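Local structure of phospholipase C-beta (PLC-beta) (Sepia officinalis, 3QR0) at residues I652-I657 and F706-V711; D739-G744 and I767-Y772; H345-K350 and G384-T389. The protein is a multidomain phospholipase of the PLC-beta family, combining a PH domain, EF-hand-like helices, a calcium-bearing TIM-type barrel and a C2 domain. All blocks are in the same frame, centred on the assembly; numbering follows the deposited sequence.

Contact 1 (I652-I657 and F706-V711)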
ATOM      1  N   ILE A 652      -2.545  22.618  -7.440  1.00 28.09           N
ATOM      2  CA  ILE A 652      -3.259  21.821  -6.462  1.00 27.46           C
ATOM      3  C   ILE A 652      -3.513  22.689  -5.238  1.00 27.85           C
ATOM      4  O   ILE A 652      -2.603  23.363  -4.750  1.00 27.93           O
ATOM      5  CB  ILE A 652      -2.443  20.581  -6.015  1.00 26.57           C
ATOM      6  CG1 ILE A 652      -2.203  19.620  -7.184  1.00 26.37           C
ATOM      7  CG2 ILE A 652      -3.150  19.876  -4.862  1.00 26.54           C
ATOM      8  CD1 ILE A 652      -3.425  18.817  -7.614  1.00 25.60           C
ATOM      9  N   GLU A 653      -4.753  22.686  -4.756  1.00 27.89           N
ATOM     10  CA  GLU A 653      -5.099  23.368  -3.513  1.00 28.37           C
ATOM     11  C   GLU A 653      -5.803  22.377  -2.607  1.00 27.89           C
ATOM     12  O   GLU A 653      -6.685  21.635  -3.051  1.00 27.40           O
ATOM     13  CB  GLU A 653      -5.978  24.596  -3.776  1.00 29.33           C
ATOM     14  CG  GLU A 653      -5.425  25.512  -4.867  1.00 31.06           C
ATOM     15  CD  GLU A 653      -6.200  26.810  -5.041  1.00 34.08           C
ATOM     16  OE1 GLU A 653      -7.232  27.003  -4.360  1.00 35.57           O
ATOM     17  OE2 GLU A 653      -5.769  27.642  -5.873  1.00 35.57           O
ATOM     18  N   ILE A 654      -5.386  22.331  -1.347  1.00 27.54           N
ATOM     19  CA  ILE A 654      -5.957  21.390  -0.394  1.00 27.09           C
ATOM     20  C   ILE A 654      -6.402  22.170   0.832  1.00 27.23           C
ATOM     21  O   ILE A 654      -5.576  22.753   1.537  1.00 27.40           O
ATOM     22  CB  ILE A 654      -4.940  20.305   0.033  1.00 26.78           C
ATOM     23  CG1 ILE A 654      -4.322  19.605  -1.181  1.00 27.02           C
ATOM     24  CG2 ILE A 654      -5.603  19.290   0.967  1.00 26.80           C
ATOM     25  CD1 ILE A 654      -5.279  18.752  -1.974  1.00 27.52           C
ATOM     26  N   LYS A 655      -7.711  22.204   1.060  1.00 27.01           N
ATOM     27  CA  LYS A 655      -8.275  22.796   2.263  1.00 27.32           C
ATOM     28  C   LYS A 655      -8.677  21.676   3.215  1.00 26.62           C
ATOM     29  O   LYS A 655      -9.550  20.872   2.889  1.00 26.36           O
ATOM     30  CB  LYS A 655      -9.492  23.653   1.910  1.00 27.89           C
ATOM     31  CG  LYS A 655     -10.100  24.386   3.092  1.00 29.25           C
ATOM     32  CD  LYS A 655     -11.388  25.096   2.707  1.00 31.03           C
ATOM     33  CE  LYS A 655     -12.032  25.766   3.914  1.00 32.84           C
ATOM     34  NZ  LYS A 655     -11.099  26.708   4.604  1.00 34.08           N
ATOM     35  N   ILE A 656      -8.032  21.618   4.380  1.00 26.28           N
ATOM     36  CA  ILE A 656      -8.378  20.650   5.417  1.00 25.65           C
ATOM     37  C   ILE A 656      -9.519  21.220   6.253  1.00 26.21           C
ATOM     38  O   ILE A 656      -9.351  22.230   6.940  1.00 27.17           O
ATOM     39  CB  ILE A 656      -7.167  20.326   6.331  1.00 25.49           C
ATOM     40  CG1 ILE A 656      -5.991  19.787   5.510  1.00 24.56           C
ATOM     41  CG2 ILE A 656      -7.556  19.313   7.424  1.00 24.63           C
ATOM     42  CD1 ILE A 656      -6.287  18.492   4.754  1.00 23.78           C
ATOM     43  N   ILE A 657     -10.679  20.572   6.193  1.00 25.86           N
ATOM     44  CA  ILE A 657     -11.892  21.097   6.818  1.00 26.27           C
ATOM     45  C   ILE A 657     -12.135  20.460   8.181  1.00 26.12           C
ATOM     46  O   ILE A 657     -12.261  21.162   9.188  1.00 26.64           O
ATOM     47  CB  ILE A 657     -13.120  20.883   5.903  1.00 26.48           C
ATOM     48  CG1 ILE A 657     -12.947  21.674   4.598  1.00 26.99           C
ATOM     49  CG2 ILE A 657     -14.397  21.332   6.589  1.00 27.15           C
ATOM     50  CD1 ILE A 657     -13.945  21.298   3.528  1.00 26.61           C
ATOM     51  N   PHE A 706      -4.329  25.288   1.666  1.00 29.85           N
ATOM     52  CA  PHE A 706      -2.919  25.113   1.353  1.00 29.54           C
ATOM     53  C   PHE A 706      -2.775  25.086  -0.171  1.00 29.43           C
ATOM     54  O   PHE A 706      -3.375  24.246  -0.834  1.00 28.46           O
ATOM     55  CB  PHE A 706      -2.384  23.790   1.918  1.00 28.77           C
ATOM     56  CG  PHE A 706      -2.516  23.640   3.417  1.00 28.47           C
ATOM     57  CD1 PHE A 706      -2.878  22.411   3.967  1.00 27.98           C
ATOM     58  CD2 PHE A 706      -2.248  24.695   4.278  1.00 29.56           C
ATOM     59  CE1 PHE A 706      -2.979  22.247   5.348  1.00 27.81           C
ATOM     60  CE2 PHE A 706      -2.351  24.537   5.657  1.00 29.79           C
ATOM     61  CZ  PHE A 706      -2.719  23.314   6.190  1.00 29.18           C
ATOM     62  N   VAL A 707      -1.969  25.991  -0.719  1.00 29.99           N
ATOM     63  CA  VAL A 707      -1.847  26.146  -2.169  1.00 30.08           C
ATOM     64  C   VAL A 707      -0.505  25.645  -2.685  1.00 30.01           C
ATOM     65  O   VAL A 707       0.543  26.097  -2.233  1.00 30.29           O
ATOM     66  CB  VAL A 707      -2.001  27.629  -2.572  1.00 31.00           C
ATOM     67  CG1 VAL A 707      -1.867  27.794  -4.085  1.00 30.84           C
ATOM     68  CG2 VAL A 707      -3.342  28.184  -2.084  1.00 31.22           C
ATOM     69  N   PHE A 708      -0.543  24.714  -3.633  1.00 29.75           N
ATOM     70  CA  PHE A 708       0.643  24.315  -4.386  1.00 29.99           C
ATOM     71  C   PHE A 708       0.518  24.960  -5.763  1.00 30.68           C
ATOM     72  O   PHE A 708      -0.018  24.362  -6.694  1.00 30.33           O
ATOM     73  CB  PHE A 708       0.733  22.790  -4.506  1.00 29.16           C
ATOM     74  CG  PHE A 708       0.781  22.080  -3.184  1.00 29.03           C
ATOM     75  CD1 PHE A 708      -0.390  21.755  -2.517  1.00 29.66           C
ATOM     76  CD2 PHE A 708       1.993  21.731  -2.610  1.00 29.46           C
ATOM     77  CE1 PHE A 708      -0.352  21.094  -1.294  1.00 29.48           C
ATOM     78  CE2 PHE A 708       2.041  21.069  -1.387  1.00 28.92           C
ATOM     79  CZ  PHE A 708       0.867  20.754  -0.728  1.00 29.32           C
ATOM     80  N   LYS A 709       1.015  26.189  -5.869  1.00 31.87           N
ATOM     81  CA  LYS A 709       0.695  27.077  -6.987  1.00 32.90           C
ATOM     82  C   LYS A 709       1.039  26.484  -8.351  1.00 32.29           C
ATOM     83  O   LYS A 709       0.189  26.436  -9.240  1.00 32.57           O
ATOM     84  CB  LYS A 709       1.408  28.426  -6.797  1.00 33.98           C
ATOM     85  CG  LYS A 709       1.057  29.497  -7.818  1.00 36.39           C
ATOM     86  CD  LYS A 709      -0.432  29.814  -7.837  1.00 38.64           C
ATOM     87  CE  LYS A 709      -0.709  31.111  -8.574  1.00 40.67           C
ATOM     88  NZ  LYS A 709      -2.170  31.357  -8.713  1.00 42.52           N
ATOM     89  N   LYS A 710       2.279  26.035  -8.512  1.00 31.76           N
ATOM     90  CA  LYS A 710       2.745  25.517  -9.792  1.00 31.39           C
ATOM     91  C   LYS A 710       3.400  24.157  -9.620  1.00 30.22           C
ATOM     92  O   LYS A 710       4.518  24.060  -9.116  1.00 29.88           O
ATOM     93  CB  LYS A 710       3.741  26.481 -10.435  1.00 32.32           C
ATOM     94  CG  LYS A 710       4.218  26.036 -11.819  1.00 33.50           C
ATOM     95  CD  LYS A 710       5.148  27.060 -12.457  1.00 36.07           C
ATOM     96  CE  LYS A 710       5.479  26.679 -13.897  1.00 37.33           C
ATOM     97  NZ  LYS A 710       6.494  27.598 -14.503  1.00 39.64           N
ATOM     98  N   VAL A 711       2.694  23.113 -10.039  1.00 28.94           N
ATOM     99  CA  VAL A 711       3.264  21.774 -10.088  1.00 27.80           C
ATOM    100  C   VAL A 711       3.751  21.525 -11.512  1.00 27.80           C
ATOM    101  O   VAL A 711       2.947  21.300 -12.420  1.00 27.32           O
ATOM    102  CB  VAL A 711       2.229  20.708  -9.689  1.00 27.47           C
ATOM    103  CG1 VAL A 711       2.881  19.326  -9.650  1.00 25.89           C
ATOM    104  CG2 VAL A 711       1.601  21.060  -8.341  1.00 26.84           C
TER
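Phe708 overlaps the side chain of Ile652 across two antiparallel strands of the C2 domain, a beta sandwich in which 706-711 forms an outer strand of one four-stranded sheet and pairs with 652-657. The two short axes run at 178° and approach to 4.8 Å. Ile652 with Phe708 and Ile654 with Phe706 are hydrogen-bonded pairs, and Glu653 with Val707 is the non-hydrogen-bonded pair between them. Four backbone bonds result, among them Phe708 N to Ile652 O at 2.7 Å and Ile654 N to Phe706 O at 2.8 Å.

The inner face of this ladder carries Ile652, Ile654, Ile656, Phe706 and Phe708. In Phe708 the ring carbon CG lies anti to the carbonyl carbon (chi1 -59°), which brings the ring edge to the neighbouring strand: Ile652 O lies in the ring plane, and CG2 of Ile652 meets CD1 at 4.1 Å. CG1 of Ile654 reaches the same edge near CE1. The Phe706 ring is met obliquely by CG1 of Ile656, 3.9 Å from CE1. Phe687 of the facing sheet meets both rings, edge-to-face with Phe708 and at a shallow interplanar angle with Phe706, while Val673 and Met675 add to the apolar layer, so the pairing also helps to build the sandwich core.

On the other face Glu653 and Val707 are partly exposed. Glu653 rises from this face with its chain extended beyond CG, OE2 passing 4.3 Å from CG1 of Val707. Its carboxylate and Lys709 NZ are near but not in contact, an arrangement that could contribute a modest electrostatic attraction. Past the last bridge, the apolar row continues where CG1 of Ile652 packs against CG2 of Val711 at 4.2 Å.

Contact 2 (D739-G744 and I767-Y772)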
ATOM      1  N   ASP A 739      -1.804  12.059 -10.881  1.00 28.53           N
ATOM      2  CA  ASP A 739      -2.342  11.335 -12.032  1.00 29.68           C
ATOM      3  C   ASP A 739      -3.668  10.699 -11.598  1.00 29.47           C
ATOM      4  O   ASP A 739      -3.680   9.716 -10.866  1.00 29.93           O
ATOM      5  CB  ASP A 739      -1.339  10.267 -12.498  1.00 29.79           C
ATOM      6  CG  ASP A 739      -1.820   9.474 -13.715  1.00 32.44           C
ATOM      7  OD1 ASP A 739      -1.201   8.421 -14.005  1.00 35.41           O
ATOM      8  OD2 ASP A 739      -2.798   9.884 -14.381  1.00 34.98           O
ATOM      9  N   GLY A 740      -4.776  11.290 -12.028  1.00 29.46           N
ATOM     10  CA  GLY A 740      -6.105  10.764 -11.715  1.00 28.96           C
ATOM     11  C   GLY A 740      -6.740  11.272 -10.429  1.00 28.38           C
ATOM     12  O   GLY A 740      -7.829  10.822 -10.068  1.00 28.38           O
ATOM     13  N   ILE A 741      -6.093  12.209  -9.734  1.00 27.71           N
ATOM     14  CA  ILE A 741      -6.680  12.766  -8.516  1.00 27.30           C
ATOM     15  C   ILE A 741      -8.058  13.371  -8.821  1.00 27.25           C
ATOM     16  O   ILE A 741      -8.273  13.968  -9.883  1.00 27.48           O
ATOM     17  CB  ILE A 741      -5.763  13.816  -7.821  1.00 27.60           C
ATOM     18  CG1 ILE A 741      -6.265  14.101  -6.396  1.00 27.39           C
ATOM     19  CG2 ILE A 741      -5.673  15.097  -8.647  1.00 27.55           C
ATOM     20  CD1 ILE A 741      -5.310  14.918  -5.555  1.00 27.55           C
ATOM     21  N   LYS A 742      -8.990  13.186  -7.893  1.00 26.73           N
ATOM     22  CA  LYS A 742     -10.351  13.675  -8.050  1.00 26.77           C
ATOM     23  C   LYS A 742     -10.547  14.885  -7.156  1.00 26.55           C
ATOM     24  O   LYS A 742     -10.359  14.786  -5.943  1.00 27.13           O
ATOM     25  CB  LYS A 742     -11.349  12.608  -7.631  1.00 26.78           C
ATOM     26  CG  LYS A 742     -11.360  11.351  -8.461  1.00 26.84           C
ATOM     27  CD  LYS A 742     -12.569  10.548  -8.049  1.00 28.00           C
ATOM     28  CE  LYS A 742     -12.616   9.183  -8.643  1.00 28.30           C
ATOM     29  NZ  LYS A 742     -13.831   8.517  -8.143  1.00 28.51           N
ATOM     30  N   PRO A 743     -10.942  16.031  -7.736  1.00 26.20           N
ATOM     31  CA  PRO A 743     -11.083  17.250  -6.947  1.00 25.86           C
ATOM     32  C   PRO A 743     -12.419  17.348  -6.206  1.00 25.39           C
ATOM     33  O   PRO A 743     -13.232  16.420  -6.245  1.00 25.19           O
ATOM     34  CB  PRO A 743     -10.979  18.346  -8.006  1.00 26.40           C
ATOM     35  CG  PRO A 743     -11.596  17.733  -9.207  1.00 26.62           C
ATOM     36  CD  PRO A 743     -11.244  16.270  -9.161  1.00 26.40           C
ATOM     37  N   GLY A 744     -12.618  18.469  -5.524  1.00 24.64           N
ATOM     38  CA  GLY A 744     -13.880  18.784  -4.868  1.00 24.54           C
ATOM     39  C   GLY A 744     -13.904  18.414  -3.403  1.00 23.83           C
ATOM     40  O   GLY A 744     -12.856  18.209  -2.786  1.00 22.99           O
ATOM     41  N   ILE A 767     -10.586  19.852  -2.483  1.00 24.97           N
ATOM     42  CA  ILE A 767      -9.428  19.713  -3.353  1.00 25.32           C
ATOM     43  C   ILE A 767      -9.670  20.465  -4.653  1.00 26.29           C
ATOM     44  O   ILE A 767     -10.675  20.243  -5.327  1.00 26.13           O
ATOM     45  CB  ILE A 767      -9.159  18.234  -3.678  1.00 24.60           C
ATOM     46  CG1 ILE A 767      -8.909  17.447  -2.393  1.00 24.76           C
ATOM     47  CG2 ILE A 767      -7.973  18.102  -4.657  1.00 24.65           C
ATOM     48  CD1 ILE A 767      -8.766  15.953  -2.606  1.00 24.70           C
ATOM     49  N   VAL A 768      -8.768  21.380  -4.985  1.00 27.39           N
ATOM     50  CA  VAL A 768      -8.737  21.965  -6.318  1.00 28.34           C
ATOM     51  C   VAL A 768      -7.606  21.289  -7.076  1.00 28.73           C
ATOM     52  O   VAL A 768      -6.490  21.181  -6.562  1.00 28.13           O
ATOM     53  CB  VAL A 768      -8.503  23.474  -6.275  1.00 28.97           C
ATOM     54  CG1 VAL A 768      -8.175  24.004  -7.663  1.00 29.37           C
ATOM     55  CG2 VAL A 768      -9.726  24.185  -5.700  1.00 29.73           C
ATOM     56  N   ALA A 769      -7.909  20.806  -8.278  1.00 29.80           N
ATOM     57  CA  ALA A 769      -6.903  20.248  -9.178  1.00 30.57           C
ATOM     58  C   ALA A 769      -7.249  20.674 -10.589  1.00 31.89           C
ATOM     59  O   ALA A 769      -8.313  20.343 -11.106  1.00 32.29           O
ATOM     60  CB  ALA A 769      -6.852  18.731  -9.078  1.00 29.91           C
ATOM     61  N   LYS A 770      -6.344  21.420 -11.205  1.00 33.23           N
ATOM     62  CA  LYS A 770      -6.581  21.979 -12.521  1.00 34.63           C
ATOM     63  C   LYS A 770      -5.261  22.305 -13.185  1.00 35.58           C
ATOM     64  O   LYS A 770      -4.203  22.274 -12.548  1.00 34.99           O
ATOM     65  CB  LYS A 770      -7.430  23.248 -12.418  1.00 35.27           C
ATOM     66  CG  LYS A 770      -6.827  24.328 -11.533  1.00 35.95           C
ATOM     67  CD  LYS A 770      -7.707  25.567 -11.502  1.00 37.48           C
ATOM     68  CE  LYS A 770      -7.150  26.617 -10.560  1.00 38.18           C
ATOM     69  NZ  LYS A 770      -8.164  27.672 -10.276  1.00 39.64           N
ATOM     70  N   ASP A 771      -5.338  22.629 -14.469  1.00 37.06           N
ATOM     71  CA  ASP A 771      -4.170  23.015 -15.227  1.00 38.58           C
ATOM     72  C   ASP A 771      -3.669  24.365 -14.726  1.00 40.18           C
ATOM     73  O   ASP A 771      -4.465  25.240 -14.363  1.00 40.41           O
ATOM     74  CB  ASP A 771      -4.484  23.063 -16.725  1.00 38.98           C
ATOM     75  CG  ASP A 771      -4.864  21.703 -17.283  1.00 38.97           C
ATOM     76  OD1 ASP A 771      -4.683  20.689 -16.573  1.00 38.81           O
ATOM     77  OD2 ASP A 771      -5.347  21.643 -18.434  1.00 40.78           O
ATOM     78  N   TYR A 772      -2.344  24.508 -14.692  1.00 41.28           N
ATOM     79  CA  TYR A 772      -1.693  25.721 -14.220  1.00 42.83           C
ATOM     80  C   TYR A 772      -1.956  26.879 -15.183  1.00 44.76           C
ATOM     81  O   TYR A 772      -1.539  26.835 -16.342  1.00 45.07           O
ATOM     82  CB  TYR A 772      -0.187  25.485 -14.079  1.00 42.47           C
ATOM     83  CG  TYR A 772       0.612  26.729 -13.778  1.00 43.22           C
ATOM     84  CD1 TYR A 772       0.466  27.397 -12.564  1.00 43.45           C
ATOM     85  CD2 TYR A 772       1.523  27.239 -14.706  1.00 43.60           C
ATOM     86  CE1 TYR A 772       1.198  28.545 -12.285  1.00 44.21           C
ATOM     87  CE2 TYR A 772       2.258  28.381 -14.435  1.00 44.33           C
ATOM     88  CZ  TYR A 772       2.093  29.027 -13.224  1.00 44.82           C
ATOM     89  OH  TYR A 772       2.822  30.156 -12.956  1.00 45.94           O
TER
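Ile767 meets the 739-744 loop through both its backbone and its side chain. It starts the part of strand 761-771 that faces this loop in the C2 domain, pairing with Gly744 as an antiparallel hydrogen-bonded bridge. Gly744 N reaches Ile767 O at 2.6 Å with an almost straight N-H...O angle of 178°, the donor lying in the carbonyl plane on a lone pair. The return bond, Ile767 N to Gly744 O, is 2.8 Å long but more bent, and its donor stands above the carbonyl plane.

The side chain of Ile767 spreads along the loop: CG2 lies near CA of Pro743 and 4.2 Å from CD1 of Ile741, while CD1 of Ile767 approaches Lys742 O. Ile767 O also has CB of Pro743 at 3.3 Å, so the proline ring abuts the strand backbone beside the bridge.

Val768 points away from the loop, and its side chain packs beside Glu653 of strand 650-660. Ala769 comes back to the loop, and its methyl meets CG2 of Ile741 at 3.8 Å. That branch is directed to the strand because Ile741 has CG1 anti to its own backbone N (chi1 -166°), leaving CG2 between the backbone N and carbonyl carbon. CB of Pro743 touches the same methyl at 4.3 Å. From Lys770 onward the strand leaves the loop.

Lys742 points away from the strand and bonds through NZ to Asn312 O. The chemistry therefore separates: two backbone bonds fix the bridge at Gly744, and aliphatic carbons of Ile741, Pro743, Ile767 and Ala769 carry most of the rest, with the lysine charge directed elsewhere.

Contact 3 (H345-K350 and G384-T389)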
ATOM      1  N   HIS A 345      17.383  -3.491  12.389  1.00 22.12           N
ATOM      2  CA  HIS A 345      18.654  -2.779  12.245  1.00 22.81           C
ATOM      3  C   HIS A 345      19.595  -3.562  11.329  1.00 22.97           C
ATOM      4  O   HIS A 345      19.601  -4.798  11.350  1.00 23.50           O
ATOM      5  CB  HIS A 345      19.275  -2.625  13.634  1.00 23.39           C
ATOM      6  CG  HIS A 345      20.346  -1.584  13.736  1.00 24.14           C
ATOM      7  ND1 HIS A 345      21.680  -1.862  13.521  1.00 25.34           N
ATOM      8  CD2 HIS A 345      20.290  -0.282  14.110  1.00 25.47           C
ATOM      9  CE1 HIS A 345      22.394  -0.768  13.725  1.00 26.00           C
ATOM     10  NE2 HIS A 345      21.573   0.206  14.081  1.00 24.87           N
ATOM     11  N   GLN A 346      20.380  -2.843  10.529  1.00 22.98           N
ATOM     12  CA  GLN A 346      21.283  -3.465   9.550  1.00 23.17           C
ATOM     13  C   GLN A 346      22.449  -4.241  10.173  1.00 23.89           C
ATOM     14  O   GLN A 346      23.006  -5.138   9.533  1.00 24.32           O
ATOM     15  CB  GLN A 346      21.862  -2.411   8.598  1.00 23.03           C
ATOM     16  CG  GLN A 346      20.843  -1.693   7.720  1.00 22.45           C
ATOM     17  CD  GLN A 346      20.233  -2.591   6.663  1.00 22.00           C
ATOM     18  OE1 GLN A 346      20.941  -3.164   5.839  1.00 21.80           O
ATOM     19  NE2 GLN A 346      18.914  -2.714   6.681  1.00 21.77           N
ATOM     20  N   LEU A 347      22.837  -3.883  11.394  1.00 24.38           N
ATOM     21  CA  LEU A 347      24.019  -4.467  12.035  1.00 25.17           C
ATOM     22  C   LEU A 347      23.706  -5.392  13.205  1.00 25.50           C
ATOM     23  O   LEU A 347      24.448  -6.337  13.446  1.00 25.62           O
ATOM     24  CB  LEU A 347      24.965  -3.368  12.520  1.00 25.51           C
ATOM     25  CG  LEU A 347      25.417  -2.326  11.499  1.00 25.75           C
ATOM     26  CD1 LEU A 347      26.332  -1.320  12.183  1.00 25.88           C
ATOM     27  CD2 LEU A 347      26.112  -2.978  10.316  1.00 26.28           C
ATOM     28  N   THR A 348      22.623  -5.116  13.933  1.00 25.86           N
ATOM     29  CA  THR A 348      22.290  -5.864  15.145  1.00 26.53           C
ATOM     30  C   THR A 348      20.930  -6.555  15.101  1.00 26.80           C
ATOM     31  O   THR A 348      20.504  -7.130  16.104  1.00 27.15           O
ATOM     32  CB  THR A 348      22.294  -4.927  16.370  1.00 26.98           C
ATOM     33  OG1 THR A 348      21.368  -3.854  16.147  1.00 26.13           O
ATOM     34  CG2 THR A 348      23.692  -4.353  16.604  1.00 27.52           C
ATOM     35  N   GLY A 349      20.250  -6.504  13.957  1.00 26.98           N
ATOM     36  CA  GLY A 349      18.884  -7.000  13.855  1.00 27.17           C
ATOM     37  C   GLY A 349      18.800  -8.475  13.514  1.00 27.52           C
ATOM     38  O   GLY A 349      19.809  -9.166  13.463  1.00 28.29           O
ATOM     39  N   LYS A 350      17.580  -8.959  13.301  1.00 27.33           N
ATOM     40  CA  LYS A 350      17.353 -10.353  12.934  1.00 27.52           C
ATOM     41  C   LYS A 350      17.185 -10.495  11.430  1.00 26.70           C
ATOM     42  O   LYS A 350      16.691  -9.576  10.761  1.00 26.14           O
ATOM     43  CB  LYS A 350      16.098 -10.891  13.618  1.00 28.11           C
ATOM     44  CG  LYS A 350      16.240 -11.083  15.120  1.00 31.02           C
ATOM     45  CD  LYS A 350      15.040 -11.840  15.689  1.00 34.26           C
ATOM     46  CE  LYS A 350      15.227 -12.168  17.161  1.00 36.69           C
ATOM     47  NZ  LYS A 350      13.956 -12.661  17.778  1.00 39.39           N
ATOM     48  N   GLY A 384      26.620  -9.865   5.893  1.00 24.23           N
ATOM     49  CA  GLY A 384      27.987 -10.276   6.188  1.00 25.34           C
ATOM     50  C   GLY A 384      28.774  -9.312   7.059  1.00 26.08           C
ATOM     51  O   GLY A 384      28.611  -8.096   6.958  1.00 25.59           O
ATOM     52  N   PHE A 385      29.626  -9.880   7.911  1.00 27.51           N
ATOM     53  CA  PHE A 385      30.489  -9.138   8.835  1.00 28.83           C
ATOM     54  C   PHE A 385      29.727  -8.261   9.838  1.00 28.83           C
ATOM     55  O   PHE A 385      30.249  -7.246  10.307  1.00 29.42           O
ATOM     56  CB  PHE A 385      31.528  -8.313   8.070  1.00 29.33           C
ATOM     57  CG  PHE A 385      32.341  -9.121   7.098  1.00 30.88           C
ATOM     58  CD1 PHE A 385      33.466  -9.810   7.524  1.00 33.25           C
ATOM     59  CD2 PHE A 385      31.987  -9.184   5.758  1.00 32.17           C
ATOM     60  CE1 PHE A 385      34.228 -10.560   6.622  1.00 34.42           C
ATOM     61  CE2 PHE A 385      32.740  -9.933   4.854  1.00 32.55           C
ATOM     62  CZ  PHE A 385      33.856 -10.618   5.288  1.00 33.44           C
ATOM     63  N   THR A 386      28.512  -8.676  10.190  1.00 28.51           N
ATOM     64  CA  THR A 386      27.726  -7.982  11.212  1.00 28.25           C
ATOM     65  C   THR A 386      27.282  -8.983  12.272  1.00 28.80           C
ATOM     66  O   THR A 386      27.617 -10.159  12.190  1.00 28.93           O
ATOM     67  CB  THR A 386      26.472  -7.313  10.623  1.00 27.60           C
ATOM     68  OG1 THR A 386      25.529  -8.328  10.259  1.00 26.59           O
ATOM     69  CG2 THR A 386      26.822  -6.440   9.409  1.00 26.31           C
ATOM     70  N   MET A 387      26.518  -8.517  13.257  1.00 28.93           N
ATOM     71  CA  MET A 387      25.960  -9.403  14.275  1.00 29.66           C
ATOM     72  C   MET A 387      24.522  -9.842  13.971  1.00 28.81           C
ATOM     73  O   MET A 387      23.832 -10.358  14.854  1.00 28.77           O
ATOM     74  CB  MET A 387      26.031  -8.721  15.645  1.00 30.41           C
ATOM     75  CG  MET A 387      27.461  -8.426  16.097  1.00 33.43           C
ATOM     76  SD  MET A 387      28.479  -9.908  16.212  1.00 39.76           S
ATOM     77  CE  MET A 387      27.761 -10.708  17.652  1.00 39.04           C
ATOM     78  N   CYS A 388      24.071  -9.648  12.732  1.00 28.13           N
ATOM     79  CA  CYS A 388      22.747 -10.117  12.335  1.00 27.60           C
ATOM     80  C   CYS A 388      22.676 -11.643  12.401  1.00 27.50           C
ATOM     81  O   CYS A 388      23.677 -12.331  12.205  1.00 27.68           O
ATOM     82  CB  CYS A 388      22.390  -9.639  10.925  1.00 27.09           C
ATOM     83  SG  CYS A 388      22.085  -7.859  10.791  1.00 27.83           S
ATOM     84  N   THR A 389      21.490 -12.165  12.703  1.00 26.94           N
ATOM     85  CA  THR A 389      21.266 -13.607  12.665  1.00 27.04           C
ATOM     86  C   THR A 389      21.232 -14.069  11.202  1.00 26.69           C
ATOM     87  O   THR A 389      21.260 -13.247  10.285  1.00 26.05           O
ATOM     88  CB  THR A 389      19.963 -14.002  13.392  1.00 26.75           C
ATOM     89  OG1 THR A 389      18.850 -13.378  12.750  1.00 26.35           O
ATOM     90  CG2 THR A 389      20.006 -13.568  14.871  1.00 27.34           C
TER
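Leu347 and Thr386 cross at about a right angle, with CD2 of the leucine 3.6 Å from CG2 of the threonine. Both belong to loops of the X-domain half of the TIM-type barrel: 345-350 precedes helix 354-361, while the loop 384-389 joins the short strands 380-381 and 391-392. Thr386 directs its CB toward the opposite loop. Its OG1 occupies the position between backbone N and carbonyl carbon (chi1 71°), from which it accepts Cys388 N at 3.2 Å, making an ST turn; the same oxygen bonds to His383 O. CG2 is thereby left to face the leucine.

Leu347 O takes one backbone N-H from the turn. Met387 N reaches this oxygen at 3.0 Å, but the angle of 134° marks the bond as weak; Cys388 N is also near it, but is directed to Thr386 OG1. Met387 brings CB alongside the same oxygen, then bends at chi2 and chi3 so that its end leads off.

Cys388 sets SG against the first loop, 3.1 Å from Gln346 O. That oxygen already accepts ND1 of His383. Beyond it, the side chain of Gln346 turns away from the second loop, bonding through NE2 to Ser580 OG and through OE1 to Asn339, a calcium ligand, which makes it a second-shell residue of the metal site.

Within 345-350, His345 ND1 receives Leu347 N at 3.2 Å, the donor tilted 26° from the ring plane, a bond that helps to hold the bend. CA of Cys388 lies 3.3 Å from Gly349 O in a C-H...O contact. Thr389 finishes the interface by setting OG1 3.4 Å from CA of Lys350.

Overall arrangement
Contacts 1 and 2 are buried parts of one C2-domain sheet, their centres 10 Å apart; contact 3 is a surface contact in the X domain, with its centre 43 Å and 45 Å from theirs. Strands 650-660 and 761-771 lie side by side, and a probable hydrogen bond from Val768 N to Glu653 O joins the first two directly. Contact 1 is a regular strand ladder with an aromatic and aliphatic face, whereas contact 2 is a single bridge where a loop meets a strand. Contact 3 has no beta bridge: its loops meet through a weak backbone bond, a leucine-threonine methyl contact and a cysteine sulfur near a carbonyl oxygen, while an ST turn shapes one of them.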